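Local coordinates for protein xylosidase (Xanthomonas axonopodis pv. citri, PDB 6XN2) that probably hydrolyses xylo-oligosaccharides as a family 43 glycoside hydrolase, cutting xylose units from xylan-derived chains, at residues I280-S285 and G296-P301. Residues are numbered along the deposited sequence; the frame is centred on the assembly and turned at random.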
loop_
_atom_site.group_PDB
_atom_site.type_symbol
_atom_site.label_atom_id
_atom_site.label_comp_id
_atom_site.label_asym_id
_atom_site.label_seq_id
_atom_site.Cartn_x
_atom_site.Cartn_y
_atom_site.Cartn_z
ATOM N N ILE A 280 -0.144 11.279 -0.148
ATOM C CA ILE A 280 -1.017 10.259 0.291
ATOM C C ILE A 280 -2.260 11.050 0.623
ATOM O O ILE A 280 -2.227 11.920 1.420
ATOM C CB ILE A 280 -0.587 9.497 1.531
ATOM C CG1 ILE A 280 0.743 8.826 1.319
ATOM C CG2 ILE A 280 -1.602 8.429 1.812
ATOM C CD1 ILE A 280 0.759 7.846 0.207
ATOM N N CYS A 281 -3.341 10.774 -0.067
ATOM C CA CYS A 281 -4.612 11.424 0.180
ATOM C C CYS A 281 -5.586 10.462 0.827
ATOM O O CYS A 281 -5.343 9.342 0.844
ATOM C CB CYS A 281 -5.202 11.898 -1.120
ATOM S SG CYS A 281 -4.405 13.347 -1.794
ATOM N N TYR A 282 -6.668 10.923 1.396
ATOM C CA TYR A 282 -7.648 10.003 1.938
ATOM C C TYR A 282 -9.064 10.477 1.661
ATOM O O TYR A 282 -9.313 11.656 1.385
ATOM C CB TYR A 282 -7.429 9.779 3.446
ATOM C CG TYR A 282 -7.892 10.904 4.345
ATOM C CD1 TYR A 282 -7.186 12.101 4.414
ATOM C CD2 TYR A 282 -9.018 10.759 5.146
ATOM C CE1 TYR A 282 -7.602 13.128 5.240
ATOM C CE2 TYR A 282 -9.443 11.782 5.974
ATOM C CZ TYR A 282 -8.730 12.962 6.021
ATOM O OH TYR A 282 -9.146 13.990 6.839
ATOM N N ALA A 283 -9.975 9.513 1.703
ATOM C CA ALA A 283 -11.395 9.728 1.476
ATOM C C ALA A 283 -12.173 8.827 2.426
ATOM O O ALA A 283 -11.640 7.829 2.909
ATOM C CB ALA A 283 -11.764 9.434 0.032
ATOM N N THR A 284 -13.421 9.187 2.685
ATOM C CA THR A 284 -14.214 8.391 3.642
ATOM C C THR A 284 -15.539 7.886 3.070
ATOM O O THR A 284 -16.033 8.483 2.174
ATOM C CB THR A 284 -14.456 9.145 4.941
ATOM O OG1 THR A 284 -15.056 10.372 4.571
ATOM C CG2 THR A 284 -13.185 9.430 5.695
ATOM N N SER A 285 -16.039 6.795 3.640
ATOM C CA SER A 285 -17.323 6.175 3.257
ATOM C C SER A 285 -17.953 5.451 4.447
ATOM O O SER A 285 -17.295 5.249 5.431
ATOM C CB SER A 285 -17.140 5.227 2.151
ATOM O OG SER A 285 -18.389 4.736 1.734
ATOM N N GLY A 296 -8.803 14.999 2.097
ATOM C CA GLY A 296 -7.622 15.838 1.986
ATOM C C GLY A 296 -6.319 15.070 1.899
ATOM O O GLY A 296 -6.320 13.861 1.649
ATOM N N VAL A 297 -5.207 15.744 2.120
ATOM C CA VAL A 297 -3.887 15.177 2.075
ATOM C C VAL A 297 -3.493 14.664 3.436
ATOM O O VAL A 297 -3.586 15.343 4.401
ATOM C CB VAL A 297 -2.860 16.223 1.641
ATOM C CG1 VAL A 297 -1.476 15.679 1.663
ATOM C CG2 VAL A 297 -3.179 16.777 0.284
ATOM N N LEU A 298 -3.001 13.454 3.461
ATOM C CA LEU A 298 -2.641 12.782 4.691
ATOM C C LEU A 298 -1.122 12.820 4.902
ATOM O O LEU A 298 -0.639 12.999 6.021
ATOM C CB LEU A 298 -3.170 11.350 4.632
ATOM C CG LEU A 298 -3.104 10.439 5.838
ATOM C CD1 LEU A 298 -4.327 9.549 5.790
ATOM C CD2 LEU A 298 -1.842 9.614 5.781
ATOM N N LEU A 299 -0.393 12.718 3.822
ATOM C CA LEU A 299 1.029 12.805 3.872
ATOM C C LEU A 299 1.512 13.724 2.787
ATOM O O LEU A 299 1.235 13.518 1.665
ATOM C CB LEU A 299 1.696 11.439 3.730
ATOM C CG LEU A 299 3.215 11.334 3.814
ATOM C CD1 LEU A 299 3.761 11.732 5.161
ATOM C CD2 LEU A 299 3.718 9.957 3.458
ATOM N N ALA A 300 2.405 14.629 3.127
ATOM C CA ALA A 300 3.025 15.488 2.147
ATOM C C ALA A 300 4.127 14.744 1.408
ATOM O O ALA A 300 4.539 13.685 1.775
ATOM C CB ALA A 300 3.583 16.717 2.802
ATOM N N PRO A 301 4.632 15.344 0.345
ATOM C CA PRO A 301 5.630 14.660 -0.451
ATOM C C PRO A 301 6.871 14.196 0.252
ATOM O O PRO A 301 7.396 14.890 1.046
ATOM C CB PRO A 301 5.956 15.678 -1.527
ATOM C CG PRO A 301 4.745 16.492 -1.651
ATOM C CD PRO A 301 4.189 16.586 -0.286
#
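Ile280 O accepts two backbone N-H groups from across a beta hairpin, Leu298 N at 2.7 Å and Leu299 N at 3.1 Å from that oxygen, both in its carbonyl plane. One carbonyl facing two successive residues, with a one-residue shift of register, identifies a classic beta bulge between the antiparallel strands 280-285 and 292-299. Ile280 N closes the hydrogen-bonded pair on Leu299 O (3.2 Å), in nearly straight N-H geometry (167°). Beyond the bulge, Tyr282 N reaches Gly296 O at 3.0 Å, while the return bond from Gly296 N to Tyr282 O is weak. Cys281 CA makes a bent C-H...O contact with Gly296 O.

Packing is tight on the face carrying Ile280, Tyr282 and Leu299. Ile280 CG1 lies 3.7 Å from Leu299 CB and also meets its CD2; Ile280 CG2, placed opposite the backbone N by the rotation about CA-CB, touches Leu298 CD2 instead. The two methyl branches of Leu298 divide the work: CD2 meets Ile280, and CD1 sits 3.9 Å from Tyr282 CB, the two side chains running roughly perpendicular. A chi1 of 76° brings the tyrosine ring obliquely toward the neighbouring strand, its CD1 3.4 Å from Gly296 O, and its hydroxyl is hydrogen-bonded to Ile350 N. Leu320 of strand 317-324 packs on both leucines.

The face carrying Cys281 and Val297 is looser: SG to Val297 CG2, at 4.2 Å, is its sole apolar side-chain pair between the two segments, and partly exposed Val297 lies near a bound di(hydroxyethyl)ether molecule. The chemistry thus implies that the bulge lets one oxygen satisfy two amides, with both Leu298 and Leu299 facing Ile280, while Val297 O is taken by Thr352 OG1.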